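Local coordinates for NUDIX hydrolase (Nitrosomonas europaea, PDB 2B0V), which probably hydrolyses phosphate-anhydride bonds in nucleoside di- and triphosphates and in thiamine diphosphate as a magnesium-dependent monomeric enzyme of the Nudix family, NudJ subfamily, at residues 14-17 and 18-21; 75-78 and 79-82. One frame throughout, in Å; residues are numbered along the deposited sequence.

In the fold
Both contacts are hairpin bends of the mixed sheet in the single Nudix domain, and they lie on opposite sides of the chain's centre. Contact 1 comes first in sequence and turns strand 8-17 into strand 20-26; contact 2 follows well after helix 48-60, where strand 62-77 gives way to strand 82-96. Their centres are 28 Å apart and their nearest atoms about 12 Å, so the two bends do not touch. The sheet joins them nonetheless, because strand 82-96, which leads away from contact 2, runs parallel to strand 8-17, which leads into contact 1. The bends thus end two hairpins of one sheet, contact 1 packed against helix 128-137 and contact 2 at the surface.

Contact 1. Residues 14-17 and 18-21; sequences VIEQ and DDKY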
loop_
_atom_site.group_PDB
_atom_site.type_symbol
_atom_site.label_atom_id
_atom_site.label_comp_id
_atom_site.label_asym_id
_atom_site.label_seq_id
_atom_site.Cartn_x
_atom_site.Cartn_y
_atom_site.Cartn_z
ATOM N N VAL A 14 -2.178 2.905 -3.742
ATOM C CA VAL A 14 -2.983 2.496 -4.870
ATOM C C VAL A 14 -2.343 3.091 -6.107
ATOM O O VAL A 14 -2.345 4.319 -6.287
ATOM C CB VAL A 14 -4.477 2.925 -4.732
ATOM C CG1 VAL A 14 -5.263 2.565 -6.003
ATOM C CG2 VAL A 14 -5.119 2.240 -3.505
ATOM N N ILE A 15 -1.752 2.219 -6.927
ATOM C CA ILE A 15 -1.023 2.656 -8.126
ATOM C C ILE A 15 -1.717 2.032 -9.332
ATOM O O ILE A 15 -1.607 0.835 -9.548
ATOM C CB ILE A 15 0.453 2.191 -8.067
ATOM C CG1 ILE A 15 1.161 2.828 -6.856
ATOM C CG2 ILE A 15 1.189 2.603 -9.377
ATOM C CD1 ILE A 15 2.358 2.000 -6.351
ATOM N N GLU A 16 -2.429 2.855 -10.099
ATOM C CA GLU A 16 -3.293 2.411 -11.223
ATOM C C GLU A 16 -2.770 3.038 -12.492
ATOM O O GLU A 16 -2.551 4.247 -12.543
ATOM C CB GLU A 16 -4.743 2.881 -10.996
ATOM C CG GLU A 16 -5.770 2.397 -12.038
ATOM C CD GLU A 16 -6.146 3.503 -13.014
ATOM O OE1 GLU A 16 -6.455 4.631 -12.538
ATOM O OE2 GLU A 16 -6.107 3.248 -14.256
ATOM N N GLN A 17 -2.562 2.216 -13.504
ATOM C CA GLN A 17 -2.076 2.667 -14.794
ATOM C C GLN A 17 -2.832 1.842 -15.815
ATOM O O GLN A 17 -2.762 0.604 -15.801
ATOM C CB GLN A 17 -0.560 2.450 -14.871
ATOM C CG GLN A 17 0.154 3.093 -16.047
ATOM C CD GLN A 17 1.685 2.933 -15.961
ATOM O OE1 GLN A 17 2.288 2.979 -14.871
ATOM N NE2 GLN A 17 2.319 2.782 -17.119
ATOM N N ASP A 18 -3.620 2.529 -16.649
ATOM C CA ASP A 18 -4.457 1.879 -17.663
ATOM C C ASP A 18 -5.317 0.706 -17.119
ATOM O O ASP A 18 -5.343 -0.388 -17.712
ATOM C CB ASP A 18 -3.612 1.405 -18.867
ATOM C CG ASP A 18 -2.709 2.512 -19.464
ATOM O OD1 ASP A 18 -3.068 3.724 -19.471
ATOM O OD2 ASP A 18 -1.619 2.150 -19.961
ATOM N N ASP A 19 -6.014 0.950 -16.002
ATOM C CA ASP A 19 -6.974 -0.010 -15.414
ATOM C C ASP A 19 -6.306 -1.261 -14.817
ATOM O O ASP A 19 -6.980 -2.234 -14.511
ATOM C CB ASP A 19 -8.099 -0.382 -16.413
ATOM C CG ASP A 19 -8.716 0.844 -17.066
ATOM O OD1 ASP A 19 -9.255 1.697 -16.337
ATOM O OD2 ASP A 19 -8.627 0.972 -18.299
ATOM N N LYS A 20 -4.990 -1.203 -14.614
ATOM C CA LYS A 20 -4.278 -2.221 -13.829
ATOM C C LYS A 20 -3.613 -1.618 -12.602
ATOM O O LYS A 20 -3.251 -0.424 -12.600
ATOM C CB LYS A 20 -3.223 -2.902 -14.680
ATOM C CG LYS A 20 -3.800 -3.563 -15.925
ATOM C CD LYS A 20 -2.800 -4.477 -16.517
ATOM C CE LYS A 20 -3.301 -5.112 -17.819
ATOM N NZ LYS A 20 -3.551 -4.018 -18.802
ATOM N N TYR A 21 -3.460 -2.431 -11.561
ATOM C CA TYR A 21 -2.909 -1.951 -10.289
ATOM C C TYR A 21 -1.617 -2.675 -9.956
ATOM O O TYR A 21 -1.549 -3.890 -10.074
ATOM C CB TYR A 21 -3.900 -2.180 -9.151
ATOM C CG TYR A 21 -5.189 -1.417 -9.318
ATOM C CD1 TYR A 21 -5.342 -0.166 -8.733
ATOM C CD2 TYR A 21 -6.248 -1.947 -10.058
ATOM C CE1 TYR A 21 -6.534 0.558 -8.878
ATOM C CE2 TYR A 21 -7.450 -1.240 -10.212
ATOM C CZ TYR A 21 -7.584 0.007 -9.626
ATOM O OH TYR A 21 -8.767 0.700 -9.782
#
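Glu16 lies across Tyr21 and then bends toward the backbone of the turn at Asp19. Its CG, anti to the backbone N (chi1 -176°), sits over one face of the Tyr21 ring, offset toward the rim and 4.1 Å from the ring centroid, a CH-pi contact. Glu16 CB also meets Tyr21 CE1, at 3.6 Å. A bend at chi2 (-104°) swings the carboxylate away from the ring, and Glu16 OE2 accepts the Asp19 N-H on its anti lone pair at 2.9 Å. Val14 lies alongside the tyrosine, its CG1 at the ring edge, 3.7 Å from Tyr21 CE1. The contact lies at the end of a beta hairpin joining strands 8-17 and 20-26 through a type I' turn from Gln17 to Lys20. This hydrogen-bonded pair closes the turn: Gln17 N donates to Lys20 O at 2.9 Å, and Lys20 N returns the bond to Gln17 O at 3.1 Å. The Gln17 side chain extends from the other face of the hairpin, onto Trp111 and Val93. Glu16 OE1 is hydrogen-bonded to Tyr136 OH of helix 128-137, which also packs on Tyr21. With an alanine in place of Glu16, the CG over the ring face is gone, and the Asp19 N-H and Tyr136 OH would probably each lose a hydrogen-bond partner. Asp19 OD1 comes within 4.1 Å of Glu16 OE2, a like-charge approach that the donated Asp19 N-H probably offsets in part.

Contact 2. Residues 75-78 and 79-82; sequences WTCA and SNGT
Cys77 and the residues after it form a tight bend at the tip of the antiparallel hairpin between strands 62-77 and 82-96, with an Asx turn at Asn80 built into it. Cys77 N donates to Thr82 O at 2.9 Å, the one strong backbone bond across the bend, while the oxygen of the same cysteine receives weak, bent bonds from the N-H groups of Asn80, Gly81 and Thr82. With SG anti to its backbone N (chi1 171°), the cysteine reaches along the bend, and Cys77 SG lies 3.0 Å from Ser79 OG. Asn80 turns its amide oxygen inward, and OD1 approaches Cys77 CB to 3.2 Å. On the neighbouring strand position, Thr76 CG2 rests 3.6 Å from Thr82 O. The next layer fixes the amide: Asn80 OD1 accepts the N-H of Thr82 at 2.9 Å, from a donor above the carbonyl plane, and so closes the Asx turn. Gly81, between these two residues, has a positive phi (66°), which favours glycine. Farther out, Asn80 ND2 is hydrogen-bonded to Tyr84 OH and Thr76 OG1 to Thr83 OG1, both on strand 82-96, and Tyr84 also meets the Trp75 ring and touches Cys77. The hydroxyl of Thr82 adds a last link back into the bend, Thr82 OG1 donating to Asn80 O at 3.0 Å from well above the plane of that carbonyl.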
loop_
_atom_site.group_PDB
_atom_site.type_symbol
_atom_site.label_atom_id
_atom_site.label_comp_id
_atom_site.label_asym_id
_atom_site.label_seq_id
_atom_site.Cartn_x
_atom_site.Cartn_y
_atom_site.Cartn_z
ATOM N N TRP A 75 -9.028 -0.358 11.560
ATOM C CA TRP A 75 -9.632 -1.670 11.823
ATOM C C TRP A 75 -8.783 -2.555 12.693
ATOM O O TRP A 75 -7.614 -2.270 12.912
ATOM C CB TRP A 75 -9.963 -2.347 10.510
ATOM C CG TRP A 75 -8.873 -3.118 9.968
ATOM C CD1 TRP A 75 -8.753 -4.493 9.952
ATOM C CD2 TRP A 75 -7.709 -2.603 9.363
ATOM N NE1 TRP A 75 -7.574 -4.848 9.370
ATOM C CE2 TRP A 75 -6.904 -3.716 8.996
ATOM C CE3 TRP A 75 -7.253 -1.309 9.096
ATOM C CZ2 TRP A 75 -5.678 -3.574 8.365
ATOM C CZ3 TRP A 75 -6.028 -1.157 8.452
ATOM C CH2 TRP A 75 -5.246 -2.283 8.101
ATOM N N THR A 76 -9.382 -3.628 13.203
ATOM C CA THR A 76 -8.653 -4.609 13.990
ATOM C C THR A 76 -8.657 -5.943 13.266
ATOM O O THR A 76 -9.698 -6.414 12.828
ATOM C CB THR A 76 -9.264 -4.768 15.387
ATOM O OG1 THR A 76 -9.277 -3.476 16.008
ATOM C CG2 THR A 76 -8.426 -5.743 16.228
ATOM N N CYS A 77 -7.466 -6.492 13.095
ATOM C CA CYS A 77 -7.294 -7.785 12.495
ATOM C C CYS A 77 -7.581 -8.806 13.592
ATOM O O CYS A 77 -6.839 -8.878 14.572
ATOM C CB CYS A 77 -5.860 -7.903 11.988
ATOM S SG CYS A 77 -5.471 -9.569 11.452
ATOM N N ALA A 78 -8.683 -9.545 13.463
ATOM C CA ALA A 78 -9.105 -10.476 14.523
ATOM C C ALA A 78 -8.085 -11.601 14.789
ATOM O O ALA A 78 -7.914 -12.042 15.936
ATOM C CB ALA A 78 -10.481 -11.059 14.200
ATOM N N SER A 79 -7.404 -12.045 13.735
ATOM C CA SER A 79 -6.455 -13.161 13.827
ATOM C C SER A 79 -5.210 -12.830 14.670
ATOM O O SER A 79 -4.647 -13.712 15.346
ATOM C CB SER A 79 -6.043 -13.631 12.426
ATOM O OG SER A 79 -5.356 -12.600 11.722
ATOM N N ASN A 80 -4.783 -11.570 14.635
ATOM C CA ASN A 80 -3.628 -11.141 15.420
ATOM C C ASN A 80 -3.927 -10.072 16.474
ATOM O O ASN A 80 -3.002 -9.562 17.125
ATOM C CB ASN A 80 -2.463 -10.732 14.504
ATOM C CG ASN A 80 -2.619 -9.325 13.929
ATOM O OD1 ASN A 80 -3.602 -8.626 14.204
ATOM N ND2 ASN A 80 -1.637 -8.905 13.123
ATOM N N GLY A 81 -5.216 -9.740 16.640
ATOM C CA GLY A 81 -5.668 -8.826 17.696
ATOM C C GLY A 81 -5.183 -7.396 17.560
ATOM O O GLY A 81 -5.420 -6.562 18.433
ATOM N N THR A 82 -4.526 -7.103 16.440
ATOM C CA THR A 82 -3.847 -5.824 16.266
ATOM C C THR A 82 -4.711 -4.793 15.525
ATOM O O THR A 82 -5.294 -5.107 14.482
ATOM C CB THR A 82 -2.523 -5.997 15.507
ATOM O OG1 THR A 82 -1.707 -6.971 16.180
ATOM C CG2 THR A 82 -1.783 -4.654 15.406
#